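Local coordinates for protein tyrocidine synthetase 3 (Brevibacillus brevis, PDB 2JGP) that helps build the antibiotic tyrocidine as part of a nonribosomal peptide synthetase, here a carrier and condensation domain pair that probably serves peptide bond formation, at residues A[267-272]-A[406-411]; A[96-101]-A[256-261]; A[224-229]-A[357-362]; A[102-107]-A[159-164]. All coordinates share one frame; numbering follows the deposited sequence.

Contact 1. Residues A[267-272]-A[406-411]; sequences AAFHKQ and DYPFEE
Phe269 overlaps the ring of Tyr407 in an offset edge-to-face stack, the edge of the tyrosine directed at the phenylalanine face. The centroids are 5.5 Å apart and the planes are inclined at 60°. Phe269 CZ sits against the CD1-CE1 edge of Tyr407, 3.6 Å from both Tyr407 CD1 and Tyr407 CE1, and lies near the tyrosine plane. Phe269 reaches across because its CG stands anti to the backbone N (chi1 178°), which carries the ring from the side of helix 267-279 over to the loop. Beside the stack, Pro408 CD touches Phe269 CE1 at 4.0 Å, at the edge of the phenylalanine.

One turn further along the helix, Gln272 supplies the polar half of the contact. Its chain bends at CG and brings OE1 to within 2.9 Å of Asp406 N. This N-H meets the oxygen in the carbonyl plane, although the bond is bent to 144° at the hydrogen. NE2 donates to Gly403 O, so the buried amide is held from both ends, by the last residue of helix 387-403 and by the loop that follows. The Asp406 side chain runs alongside that of Gln272, and its OD2 forms a salt bridge with Arg14 of the carrier part of the chain. In this helix-to-loop packing, the aromatic pair and the Gln272 amide join helix 267-279 to the connection between helix 387-403 and helix 409-415, with Pro408 as N-cap of the latter.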
loop_
_atom_site.group_PDB
_atom_site.type_symbol
_atom_site.label_atom_id
_atom_site.label_comp_id
_atom_site.label_asym_id
_atom_site.label_seq_id
_atom_site.Cartn_x
_atom_site.Cartn_y
_atom_site.Cartn_z
ATOM N N ALA A 267 10.016 6.817 -22.137
ATOM C CA ALA A 267 9.980 8.238 -21.805
ATOM C C ALA A 267 9.041 8.479 -20.615
ATOM O O ALA A 267 9.328 9.312 -19.746
ATOM C CB ALA A 267 9.542 9.054 -23.008
ATOM N N ALA A 268 7.931 7.740 -20.576
ATOM C CA ALA A 268 6.967 7.840 -19.479
ATOM C C ALA A 268 7.622 7.546 -18.125
ATOM O O ALA A 268 7.374 8.246 -17.157
ATOM C CB ALA A 268 5.794 6.898 -19.712
ATOM N N PHE A 269 8.458 6.512 -18.067
ATOM C CA PHE A 269 9.177 6.179 -16.830
ATOM C C PHE A 269 10.098 7.321 -16.398
ATOM O O PHE A 269 10.192 7.631 -15.219
ATOM C CB PHE A 269 9.968 4.881 -17.004
ATOM C CG PHE A 269 10.779 4.485 -15.802
ATOM C CD1 PHE A 269 10.240 3.657 -14.826
ATOM C CD2 PHE A 269 12.095 4.906 -15.664
ATOM C CE1 PHE A 269 10.991 3.278 -13.726
ATOM C CE2 PHE A 269 12.852 4.529 -14.558
ATOM C CZ PHE A 269 12.298 3.716 -13.592
ATOM N N HIS A 270 10.768 7.952 -17.353
ATOM C CA HIS A 270 11.645 9.084 -17.042
ATOM C C HIS A 270 10.868 10.230 -16.392
ATOM O O HIS A 270 11.383 10.916 -15.512
ATOM C CB HIS A 270 12.347 9.577 -18.303
ATOM C CG HIS A 270 13.575 10.386 -18.034
ATOM N ND1 HIS A 270 13.598 11.761 -18.136
ATOM C CD2 HIS A 270 14.827 10.013 -17.678
ATOM C CE1 HIS A 270 14.812 12.200 -17.852
ATOM N NE2 HIS A 270 15.578 11.159 -17.574
ATOM N N LYS A 271 9.624 10.423 -16.823
ATOM C CA LYS A 271 8.763 11.448 -16.249
ATOM C C LYS A 271 8.255 11.049 -14.861
ATOM O O LYS A 271 8.151 11.902 -13.978
ATOM C CB LYS A 271 7.583 11.750 -17.179
ATOM C CG LYS A 271 7.965 12.439 -18.481
ATOM C CD LYS A 271 8.358 13.891 -18.263
ATOM C CE LYS A 271 8.633 14.597 -19.579
ATOM N NZ LYS A 271 9.020 16.025 -19.366
ATOM N N GLN A 272 7.934 9.767 -14.670
ATOM C CA GLN A 272 7.577 9.256 -13.333
ATOM C C GLN A 272 8.733 9.512 -12.375
ATOM O O GLN A 272 8.533 10.005 -11.270
ATOM C CB GLN A 272 7.268 7.753 -13.342
ATOM C CG GLN A 272 6.059 7.326 -14.163
ATOM C CD GLN A 272 4.751 7.716 -13.529
ATOM O OE1 GLN A 272 4.370 7.177 -12.488
ATOM N NE2 GLN A 272 4.043 8.654 -14.154
ATOM N N ASP A 406 4.291 5.044 -10.536
ATOM C CA ASP A 406 4.934 3.966 -11.289
ATOM C C ASP A 406 6.448 4.160 -11.388
ATOM O O ASP A 406 7.059 3.987 -12.450
ATOM C CB ASP A 406 4.281 3.819 -12.661
ATOM C CG ASP A 406 2.838 3.360 -12.559
ATOM O OD1 ASP A 406 2.597 2.288 -11.973
ATOM O OD2 ASP A 406 1.946 4.070 -13.046
ATOM N N TYR A 407 7.034 4.529 -10.254
ATOM C CA TYR A 407 8.475 4.588 -10.072
ATOM C C TYR A 407 8.783 3.836 -8.777
ATOM O O TYR A 407 8.380 4.277 -7.710
ATOM C CB TYR A 407 8.927 6.041 -9.978
ATOM C CG TYR A 407 10.421 6.231 -9.864
ATOM C CD1 TYR A 407 11.277 5.789 -10.867
ATOM C CD2 TYR A 407 10.977 6.878 -8.765
ATOM C CE1 TYR A 407 12.646 5.970 -10.771
ATOM C CE2 TYR A 407 12.344 7.066 -8.663
ATOM C CZ TYR A 407 13.174 6.610 -9.663
ATOM O OH TYR A 407 14.531 6.802 -9.559
ATOM N N PRO A 408 9.460 2.675 -8.871
ATOM C CA PRO A 408 9.787 1.878 -7.684
ATOM C C PRO A 408 10.553 2.658 -6.613
ATOM O O PRO A 408 11.514 3.361 -6.929
ATOM C CB PRO A 408 10.670 0.758 -8.249
ATOM C CG PRO A 408 10.272 0.637 -9.668
ATOM C CD PRO A 408 9.928 2.027 -10.108
ATOM N N PHE A 409 10.126 2.526 -5.362
ATOM C CA PHE A 409 10.824 3.152 -4.236
ATOM C C PHE A 409 12.300 2.737 -4.212
ATOM O O PHE A 409 13.158 3.526 -3.836
ATOM C CB PHE A 409 10.143 2.810 -2.903
ATOM C CG PHE A 409 10.706 3.565 -1.732
ATOM C CD1 PHE A 409 10.401 4.906 -1.545
ATOM C CD2 PHE A 409 11.564 2.947 -0.834
ATOM C CE1 PHE A 409 10.932 5.611 -0.477
ATOM C CE2 PHE A 409 12.100 3.653 0.246
ATOM C CZ PHE A 409 11.788 4.980 0.421
ATOM N N GLU A 410 12.579 1.507 -4.651
ATOM C CA GLU A 410 13.949 0.975 -4.735
ATOM C C GLU A 410 14.840 1.801 -5.657
ATOM O O GLU A 410 16.021 2.001 -5.369
ATOM C CB GLU A 410 13.943 -0.476 -5.240
ATOM C CG GLU A 410 13.284 -1.489 -4.303
ATOM C CD GLU A 410 11.776 -1.543 -4.436
ATOM O OE1 GLU A 410 11.253 -1.172 -5.509
ATOM O OE2 GLU A 410 11.111 -1.959 -3.463
ATOM N N GLU A 411 14.278 2.251 -6.778
ATOM C CA GLU A 411 15.009 3.089 -7.725
ATOM C C GLU A 411 15.287 4.477 -7.158
ATOM O O GLU A 411 16.380 5.017 -7.341
ATOM C CB GLU A 411 14.241 3.208 -9.046
ATOM C CG GLU A 411 14.189 1.920 -9.845
ATOM C CD GLU A 411 15.566 1.401 -10.197
ATOM O OE1 GLU A 411 16.440 2.221 -10.560
ATOM O OE2 GLU A 411 15.778 0.173 -10.110
#

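Contact 2. Residues A[96-101]-A[256-261]; sequences YYPVSS and FAVWQQ
This is an apolar and polar packing of a helix against an irregular stretch, where the short, weakly bonded edge strand about 97-98 and the turn into helix 101-113 lie along helix 253-263. Pro98 forms its apolar centre. The ring presents CD to Val258 CG2 at 3.8 Å, while CG meets Gln261 OE1 at 3.5 Å, the extended glutamine chain running across the proline at about a right angle. Ala257 points its methyl group at the turn, and CB comes within 3.3 Å of Pro98 O. That carbonyl also accepts from Gln163 NE2.

Beyond the proline the contact becomes polar. Gln260 is extended, with CG anti to the backbone N (chi1 -166°), and its OE1 receives the N-H of Ser101 at 2.8 Å and 159°, somewhat out of the amide plane. A water donates to Val99 O and Ala257 O, 2.7 Å from each, joining the two backbones. Ser100 is the N-cap of helix 101-113: its OG caps a backbone N further on and is hydrogen-bonded to Tyr253 OH. A backbone N-H at this helix N-terminus, which has no helix carbonyl behind it, is thus satisfied by a side chain from a different helix.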
loop_
_atom_site.group_PDB
_atom_site.type_symbol
_atom_site.label_atom_id
_atom_site.label_comp_id
_atom_site.label_asym_id
_atom_site.label_seq_id
_atom_site.Cartn_x
_atom_site.Cartn_y
_atom_site.Cartn_z
ATOM N N TYR A 96 12.093 -18.096 -18.575
ATOM C CA TYR A 96 12.095 -17.368 -17.315
ATOM C C TYR A 96 11.490 -16.000 -17.553
ATOM O O TYR A 96 11.399 -15.545 -18.694
ATOM C CB TYR A 96 13.520 -17.167 -16.796
ATOM C CG TYR A 96 14.325 -18.425 -16.615
ATOM C CD1 TYR A 96 15.171 -18.876 -17.622
ATOM C CD2 TYR A 96 14.271 -19.148 -15.427
ATOM C CE1 TYR A 96 15.927 -20.023 -17.463
ATOM C CE2 TYR A 96 15.026 -20.300 -15.256
ATOM C CZ TYR A 96 15.852 -20.729 -16.281
ATOM O OH TYR A 96 16.601 -21.861 -16.132
ATOM N N TYR A 97 11.100 -15.337 -16.471
ATOM C CA TYR A 97 10.528 -13.998 -16.553
ATOM C C TYR A 97 11.273 -13.066 -15.609
ATOM O O TYR A 97 11.755 -13.503 -14.561
ATOM C CB TYR A 97 9.040 -14.044 -16.221
ATOM C CG TYR A 97 8.274 -14.989 -17.114
ATOM C CD1 TYR A 97 8.116 -16.328 -16.770
ATOM C CD2 TYR A 97 7.728 -14.548 -18.314
ATOM C CE1 TYR A 97 7.423 -17.203 -17.597
ATOM C CE2 TYR A 97 7.029 -15.412 -19.146
ATOM C CZ TYR A 97 6.885 -16.736 -18.785
ATOM O OH TYR A 97 6.192 -17.585 -19.612
ATOM N N PRO A 98 11.370 -11.772 -15.971
ATOM C CA PRO A 98 12.048 -10.878 -15.046
ATOM C C PRO A 98 11.318 -10.816 -13.710
ATOM O O PRO A 98 10.096 -10.991 -13.658
ATOM C CB PRO A 98 11.996 -9.515 -15.758
ATOM C CG PRO A 98 10.855 -9.624 -16.721
ATOM C CD PRO A 98 10.845 -11.059 -17.152
ATOM N N VAL A 99 12.062 -10.585 -12.635
ATOM C CA VAL A 99 11.442 -10.227 -11.366
ATOM C C VAL A 99 11.020 -8.763 -11.394
ATOM O O VAL A 99 11.561 -7.970 -12.160
ATOM C CB VAL A 99 12.384 -10.472 -10.173
ATOM C CG1 VAL A 99 12.693 -11.950 -10.048
ATOM C CG2 VAL A 99 13.665 -9.654 -10.312
ATOM N N SER A 100 10.024 -8.422 -10.581
ATOM C CA SER A 100 9.700 -7.026 -10.332
ATOM C C SER A 100 10.818 -6.385 -9.506
ATOM O O SER A 100 11.655 -7.083 -8.913
ATOM C CB SER A 100 8.375 -6.914 -9.596
ATOM O OG SER A 100 8.464 -7.509 -8.317
ATOM N N SER A 101 10.824 -5.058 -9.479
ATOM C CA SER A 101 11.791 -4.297 -8.692
ATOM C C SER A 101 11.758 -4.723 -7.220
ATOM O O SER A 101 12.803 -4.950 -6.615
ATOM C CB SER A 101 11.513 -2.794 -8.832
ATOM O OG SER A 101 12.459 -2.037 -8.098
ATOM N N PHE A 256 2.683 -8.409 -15.164
ATOM C CA PHE A 256 3.047 -7.156 -14.511
ATOM C C PHE A 256 4.561 -6.964 -14.497
ATOM O O PHE A 256 5.044 -5.881 -14.814
ATOM C CB PHE A 256 2.488 -7.096 -13.073
ATOM C CG PHE A 256 3.139 -6.051 -12.206
ATOM C CD1 PHE A 256 2.840 -4.701 -12.374
ATOM C CD2 PHE A 256 4.040 -6.412 -11.217
ATOM C CE1 PHE A 256 3.439 -3.743 -11.586
ATOM C CE2 PHE A 256 4.640 -5.464 -10.426
ATOM C CZ PHE A 256 4.346 -4.125 -10.603
ATOM N N ALA A 257 5.305 -8.008 -14.122
ATOM C CA ALA A 257 6.775 -7.933 -14.057
ATOM C C ALA A 257 7.433 -7.645 -15.413
ATOM O O ALA A 257 8.360 -6.827 -15.512
ATOM C CB ALA A 257 7.352 -9.215 -13.440
ATOM N N VAL A 258 6.951 -8.308 -16.459
ATOM C CA VAL A 258 7.443 -8.049 -17.809
ATOM C C VAL A 258 7.128 -6.610 -18.212
ATOM O O VAL A 258 7.986 -5.918 -18.760
ATOM C CB VAL A 258 6.860 -9.033 -18.842
ATOM C CG1 VAL A 258 7.248 -8.611 -20.255
ATOM C CG2 VAL A 258 7.362 -10.450 -18.560
ATOM N N TRP A 259 5.907 -6.158 -17.931
ATOM C CA TRP A 259 5.532 -4.769 -18.207
ATOM C C TRP A 259 6.454 -3.792 -17.482
ATOM O O TRP A 259 6.940 -2.836 -18.078
ATOM C CB TRP A 259 4.068 -4.465 -17.830
ATOM C CG TRP A 259 3.827 -2.988 -17.803
ATOM C CD1 TRP A 259 3.578 -2.179 -18.870
ATOM C CD2 TRP A 259 3.904 -2.126 -16.658
ATOM N NE1 TRP A 259 3.469 -0.873 -18.462
ATOM C CE2 TRP A 259 3.664 -0.810 -17.109
ATOM C CE3 TRP A 259 4.141 -2.342 -15.292
ATOM C CZ2 TRP A 259 3.654 0.286 -16.245
ATOM C CZ3 TRP A 259 4.130 -1.250 -14.432
ATOM C CH2 TRP A 259 3.887 0.044 -14.911
ATOM N N GLN A 260 6.702 -4.031 -16.196
ATOM C CA GLN A 260 7.525 -3.108 -15.419
ATOM C C GLN A 260 8.923 -2.976 -16.034
ATOM O O GLN A 260 9.473 -1.873 -16.117
ATOM C CB GLN A 260 7.598 -3.549 -13.956
ATOM C CG GLN A 260 8.144 -2.494 -13.010
ATOM C CD GLN A 260 8.403 -3.063 -11.637
ATOM O OE1 GLN A 260 9.179 -4.006 -11.498
ATOM N NE2 GLN A 260 7.745 -2.506 -10.614
ATOM N N GLN A 261 9.489 -4.092 -16.496
ATOM C CA GLN A 261 10.805 -4.055 -17.150
ATOM C C GLN A 261 10.775 -3.262 -18.462
ATOM O O GLN A 261 11.639 -2.420 -18.701
ATOM C CB GLN A 261 11.320 -5.465 -17.420
ATOM C CG GLN A 261 12.721 -5.495 -18.008
ATOM C CD GLN A 261 13.184 -6.895 -18.305
ATOM O OE1 GLN A 261 12.558 -7.614 -19.087
ATOM N NE2 GLN A 261 14.293 -7.292 -17.692
HETATM O O HOH W 1 10.640 -6.311 -14.103
#

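Contact 3. Residues A[224-229]-A[357-362]; sequences ISDGVS and TGRSHA. With SO4 (sulfate ion), chain B.
The guanidinium of Arg359 has Val228 over one face, with CG1 3.3 Å above the plane and displaced toward the rim, while Asp226, Ser229 and a water lie at its edge. The carboxylate of Asp226 is turned 56° from the guanidinium, and the salt bridge runs through OD1. Arg359 NH2 donates to Asp226 OD1 at 3.0 Å, and OD1 is met on its syn side, 17° out of the carboxylate plane. The same oxygen receives Ser229 N at 2.9 Å, a capping bond at the start of helix 227-241. Asp226 OD2 is held by the water, which also donates to Thr357 O and accepts from Arg359 NE at 2.8 Å. OD2 further accepts the backbone N-H groups of Phe371 and Val372.

The arginine is extended from CG to NE, carrying the guanidinium from the 357-362 loop to the helix start, and NH1 bonds to Ile367 O. An ST turn, Arg359 N to Thr357 OG1 at 3.1 Å, shapes the loop behind it. Gly227 N donates to O1 of a sulfate at 2.9 Å, probably picked up from the crystallisation liquor. Asp226 and Gly227 are the closing Asp-Gly of the HHxxxDG signature of condensation domains; an aspartate bridged to arginine and capping its own helix is consistent with a structural role in shaping that active-site motif.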
loop_
_atom_site.group_PDB
_atom_site.type_symbol
_atom_site.label_atom_id
_atom_site.label_comp_id
_atom_site.label_asym_id
_atom_site.label_seq_id
_atom_site.Cartn_x
_atom_site.Cartn_y
_atom_site.Cartn_z
ATOM N N ILE A 224 6.391 -13.395 -3.159
ATOM C CA ILE A 224 5.266 -13.862 -3.990
ATOM C C ILE A 224 3.889 -13.493 -3.420
ATOM O O ILE A 224 2.858 -14.015 -3.850
ATOM C CB ILE A 224 5.387 -15.388 -4.296
ATOM C CG1 ILE A 224 5.525 -16.241 -3.033
ATOM C CG2 ILE A 224 6.590 -15.640 -5.184
ATOM C CD1 ILE A 224 4.285 -16.333 -2.199
ATOM N N SER A 225 3.868 -12.566 -2.469
ATOM C CA SER A 225 2.621 -12.185 -1.816
ATOM C C SER A 225 2.708 -10.791 -1.200
ATOM O O SER A 225 3.750 -10.134 -1.270
ATOM C CB SER A 225 2.261 -13.227 -0.754
ATOM O OG SER A 225 0.941 -13.060 -0.290
ATOM N N ASP A 226 1.585 -10.334 -0.653
ATOM C CA ASP A 226 1.527 -9.136 0.182
ATOM C C ASP A 226 0.224 -9.142 0.988
ATOM O O ASP A 226 -0.559 -10.102 0.909
ATOM C CB ASP A 226 1.738 -7.830 -0.631
ATOM C CG ASP A 226 0.655 -7.566 -1.656
ATOM O OD1 ASP A 226 -0.392 -8.247 -1.637
ATOM O OD2 ASP A 226 0.855 -6.636 -2.482
ATOM N N GLY A 227 0.003 -8.087 1.769
ATOM C CA GLY A 227 -1.150 -7.997 2.654
ATOM C C GLY A 227 -2.456 -8.247 1.933
ATOM O O GLY A 227 -3.267 -9.068 2.366
ATOM N N VAL A 228 -2.654 -7.547 0.822
ATOM C CA VAL A 228 -3.843 -7.747 -0.000
ATOM C C VAL A 228 -3.924 -9.188 -0.525
ATOM O O VAL A 228 -5.003 -9.777 -0.523
ATOM C CB VAL A 228 -3.906 -6.739 -1.171
ATOM C CG1 VAL A 228 -4.927 -7.165 -2.212
ATOM C CG2 VAL A 228 -4.228 -5.340 -0.651
ATOM N N SER A 229 -2.795 -9.757 -0.960
ATOM C CA SER A 229 -2.804 -11.127 -1.491
ATOM C C SER A 229 -3.227 -12.144 -0.425
ATOM O O SER A 229 -3.978 -13.074 -0.720
ATOM C CB SER A 229 -1.447 -11.529 -2.068
ATOM O OG SER A 229 -0.990 -10.611 -3.043
ATOM N N THR A 357 -1.465 0.218 -2.312
ATOM C CA THR A 357 -1.632 -1.191 -2.692
ATOM C C THR A 357 -0.769 -1.558 -3.900
ATOM O O THR A 357 -0.342 -2.702 -4.044
ATOM C CB THR A 357 -3.103 -1.529 -3.035
ATOM O OG1 THR A 357 -3.477 -0.858 -4.241
ATOM C CG2 THR A 357 -4.042 -1.117 -1.905
ATOM N N GLY A 358 -0.514 -0.576 -4.763
ATOM C CA GLY A 358 0.218 -0.805 -6.009
ATOM C C GLY A 358 -0.645 -1.430 -7.097
ATOM O O GLY A 358 -0.142 -1.791 -8.168
ATOM N N ARG A 359 -1.942 -1.549 -6.823
ATOM C CA ARG A 359 -2.892 -2.222 -7.706
ATOM C C ARG A 359 -3.764 -1.167 -8.379
ATOM O O ARG A 359 -4.970 -1.070 -8.122
ATOM C CB ARG A 359 -3.745 -3.202 -6.898
ATOM C CG ARG A 359 -2.943 -4.345 -6.292
ATOM C CD ARG A 359 -3.641 -4.959 -5.106
ATOM N NE ARG A 359 -2.808 -5.978 -4.463
ATOM C CZ ARG A 359 -2.742 -7.251 -4.854
ATOM N NH1 ARG A 359 -3.475 -7.688 -5.875
ATOM N NH2 ARG A 359 -1.972 -8.100 -4.199
ATOM N N SER A 360 -3.137 -0.379 -9.250
ATOM C CA SER A 360 -3.754 0.829 -9.788
ATOM C C SER A 360 -4.600 0.572 -11.032
ATOM O O SER A 360 -5.114 1.509 -11.640
ATOM C CB SER A 360 -2.674 1.865 -10.087
ATOM O OG SER A 360 -1.648 1.309 -10.880
ATOM N N HIS A 361 -4.752 -0.697 -11.404
ATOM C CA HIS A 361 -5.639 -1.072 -12.496
ATOM C C HIS A 361 -6.499 -2.238 -12.038
ATOM O O HIS A 361 -6.045 -3.083 -11.268
ATOM C CB HIS A 361 -4.835 -1.450 -13.748
ATOM C CG HIS A 361 -5.673 -1.608 -14.979
ATOM N ND1 HIS A 361 -6.321 -2.783 -15.292
ATOM C CD2 HIS A 361 -5.987 -0.731 -15.963
ATOM C CE1 HIS A 361 -6.988 -2.629 -16.422
ATOM N NE2 HIS A 361 -6.806 -1.392 -16.848
ATOM N N ALA A 362 -7.742 -2.269 -12.513
ATOM C CA ALA A 362 -8.677 -3.352 -12.212
ATOM C C ALA A 362 -8.017 -4.729 -12.306
ATOM O O ALA A 362 -8.202 -5.569 -11.430
ATOM C CB ALA A 362 -9.877 -3.282 -13.158
HETATM S S SO4 B . 2.107 -5.896 3.411
HETATM O O1 SO4 B . 2.486 -6.699 2.262
HETATM O O2 SO4 B . 3.147 -4.916 3.704
HETATM O O3 SO4 B . 0.861 -5.200 3.110
HETATM O O4 SO4 B . 1.924 -6.773 4.566
HETATM O O HOH W 2 -1.010 -4.841 -2.585
#

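Contact 4. Residues A[102-107]-A[159-164]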
loop_
_atom_site.group_PDB
_atom_site.type_symbol
_atom_site.label_atom_id
_atom_site.label_comp_id
_atom_site.label_asym_id
_atom_site.label_seq_id
_atom_site.Cartn_x
_atom_site.Cartn_y
_atom_site.Cartn_z
ATOM N N ALA A 102 10.556 -4.863 -6.663
ATOM C CA ALA A 102 10.386 -5.275 -5.262
ATOM C C ALA A 102 10.908 -6.692 -5.002
ATOM O O ALA A 102 11.588 -6.934 -4.011
ATOM C CB ALA A 102 8.925 -5.163 -4.850
ATOM N N GLN A 103 10.592 -7.620 -5.898
ATOM C CA GLN A 103 11.139 -8.983 -5.821
ATOM C C GLN A 103 12.668 -9.005 -5.885
ATOM O O GLN A 103 13.319 -9.801 -5.194
ATOM C CB GLN A 103 10.606 -9.832 -6.964
ATOM C CG GLN A 103 9.187 -10.328 -6.804
ATOM C CD GLN A 103 8.760 -11.192 -7.974
ATOM O OE1 GLN A 103 9.074 -10.891 -9.127
ATOM N NE2 GLN A 103 8.057 -12.277 -7.683
ATOM N N LYS A 104 13.242 -8.157 -6.737
ATOM C CA LYS A 104 14.694 -8.125 -6.901
ATOM C C LYS A 104 15.381 -7.776 -5.582
ATOM O O LYS A 104 16.364 -8.412 -5.202
ATOM C CB LYS A 104 15.106 -7.134 -7.988
ATOM C CG LYS A 104 16.611 -7.120 -8.274
ATOM C CD LYS A 104 16.930 -6.324 -9.515
ATOM C CE LYS A 104 18.402 -6.375 -9.848
ATOM N NZ LYS A 104 18.686 -5.706 -11.140
ATOM N N ARG A 105 14.854 -6.768 -4.892
ATOM C CA ARG A 105 15.409 -6.332 -3.608
ATOM C C ARG A 105 15.303 -7.430 -2.549
ATOM O O ARG A 105 16.266 -7.697 -1.825
ATOM C CB ARG A 105 14.707 -5.059 -3.127
ATOM C CG ARG A 105 15.109 -4.631 -1.717
ATOM C CD ARG A 105 14.915 -3.148 -1.472
ATOM N NE ARG A 105 15.746 -2.703 -0.349
ATOM C CZ ARG A 105 15.419 -2.812 0.940
ATOM N NH1 ARG A 105 14.256 -3.345 1.310
ATOM N NH2 ARG A 105 16.262 -2.379 1.870
ATOM N N MET A 106 14.137 -8.066 -2.464
ATOM C CA MET A 106 13.923 -9.154 -1.513
ATOM C C MET A 106 14.850 -10.329 -1.794
ATOM O O MET A 106 15.430 -10.891 -0.867
ATOM C CB MET A 106 12.464 -9.626 -1.530
ATOM C CG MET A 106 11.488 -8.633 -0.948
ATOM S SD MET A 106 9.809 -9.290 -0.996
ATOM C CE MET A 106 8.881 -7.883 -0.403
ATOM N N TYR A 107 14.998 -10.691 -3.067
ATOM C CA TYR A 107 15.895 -11.791 -3.443
ATOM C C TYR A 107 17.328 -11.528 -2.990
ATOM O O TYR A 107 17.949 -12.377 -2.343
ATOM C CB TYR A 107 15.879 -12.035 -4.958
ATOM C CG TYR A 107 16.683 -13.253 -5.343
ATOM C CD1 TYR A 107 16.110 -14.525 -5.336
ATOM C CD2 TYR A 107 18.034 -13.144 -5.664
ATOM C CE1 TYR A 107 16.854 -15.649 -5.668
ATOM C CE2 TYR A 107 18.784 -14.258 -6.000
ATOM C CZ TYR A 107 18.190 -15.510 -5.995
ATOM O OH TYR A 107 18.953 -16.612 -6.327
ATOM N N GLY A 159 22.952 -13.081 -14.520
ATOM C CA GLY A 159 23.266 -12.146 -13.436
ATOM C C GLY A 159 22.107 -11.463 -12.736
ATOM O O GLY A 159 22.326 -10.601 -11.875
ATOM N N GLU A 160 20.876 -11.848 -13.085
ATOM C CA GLU A 160 19.680 -11.260 -12.520
ATOM C C GLU A 160 18.861 -12.346 -11.855
ATOM O O GLU A 160 18.782 -13.458 -12.380
ATOM C CB GLU A 160 18.823 -10.638 -13.621
ATOM C CG GLU A 160 19.471 -9.500 -14.363
ATOM C CD GLU A 160 19.675 -8.271 -13.499
ATOM O OE1 GLU A 160 18.926 -8.088 -12.511
ATOM O OE2 GLU A 160 20.585 -7.484 -13.819
ATOM N N PRO A 161 18.228 -12.026 -10.713
ATOM C CA PRO A 161 17.192 -12.917 -10.212
ATOM C C PRO A 161 16.079 -12.966 -11.251
ATOM O O PRO A 161 15.760 -11.933 -11.847
ATOM C CB PRO A 161 16.696 -12.220 -8.938
ATOM C CG PRO A 161 17.726 -11.185 -8.615
ATOM C CD PRO A 161 18.396 -10.829 -9.870
ATOM N N VAL A 162 15.517 -14.146 -11.485
ATOM C CA VAL A 162 14.389 -14.290 -12.400
ATOM C C VAL A 162 13.342 -15.220 -11.813
ATOM O O VAL A 162 13.649 -16.072 -10.965
ATOM C CB VAL A 162 14.822 -14.836 -13.780
ATOM C CG1 VAL A 162 15.705 -13.830 -14.510
ATOM C CG2 VAL A 162 15.544 -16.186 -13.629
ATOM N N GLN A 163 12.110 -15.049 -12.284
ATOM C CA GLN A 163 11.001 -15.896 -11.883
ATOM C C GLN A 163 10.966 -17.142 -12.743
ATOM O O GLN A 163 11.011 -17.062 -13.972
ATOM C CB GLN A 163 9.678 -15.155 -12.040
ATOM C CG GLN A 163 9.590 -13.883 -11.249
ATOM C CD GLN A 163 8.212 -13.280 -11.311
ATOM O OE1 GLN A 163 7.295 -13.738 -10.626
ATOM N NE2 GLN A 163 8.047 -12.255 -12.153
ATOM N N ASN A 164 10.892 -18.290 -12.082
ATOM C CA ASN A 164 10.775 -19.580 -12.736
ATOM C C ASN A 164 9.392 -20.123 -12.394
ATOM O O ASN A 164 9.123 -20.476 -11.250
ATOM C CB ASN A 164 11.896 -20.505 -12.252
ATOM C CG ASN A 164 12.002 -21.789 -13.056
ATOM O OD1 ASN A 164 11.181 -22.069 -13.926
ATOM N ND2 ASN A 164 13.027 -22.588 -12.754
#
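Pro161, Lys104 and Gln103 carry most of the buried area where helix 101-113 crosses strand 160-165. Pro161 is set against the ring of Tyr107: its CB lies over one face in a CH-pi contact, 4.0 Å from the centroid and 26° off the normal, and CG is 3.6 Å from Tyr107 CD2. The tyrosine ring is brought beneath the proline by a CG anti to the backbone N (chi1 -174°).

Lys104 runs extended past Pro161, its CG touching the proline CG, to a salt bridge of its NZ with Glu160 OE1 at 2.8 Å, using the syn lone pair. Glu160 bends at CG to meet it. Gln103 and Gln163 approach at about a right angle, their amide planes nearly perpendicular. Their direct bond, Gln103 NE2 to Gln163 OE1 at 3.4 Å, is weak; Gln103 NE2 is also bonded to Ser223 O, and Gln103 OE1 to Ser100 N.

The segment axes come within 8.9 Å and their directions differ by 115°, so the helix lies crosswise on the middle strand of the three-stranded antiparallel sheet. Tyr107 also touches strand 152-157, while Tyr253 of helix 253-263 packs on both glutamines.

How the contacts relate
Contacts 2 and 4 form one unit, their centres 9 Å apart, since strands 97-98 and 160-165 are neighbours in the same sheet and Tyr97 O is 2.8 Å from Gln163 N; along the chain contact 4 is nested inside contact 2. Contact 1 joins this unit through the start of helix 101-113, where Glu410 OE1 lies 3.0 Å from Ser101 OG, a probable hydrogen bond, and Glu410 packs on Arg105. Contact 3, with the HHxxxDG segment and the sulfate, touches none of the others, although its nearest atoms are about 4 Å from contacts 1 and 4 and about 5 Å from contact 2. The sodium ion is about 12 Å from the Gln272 side chain of contact 1.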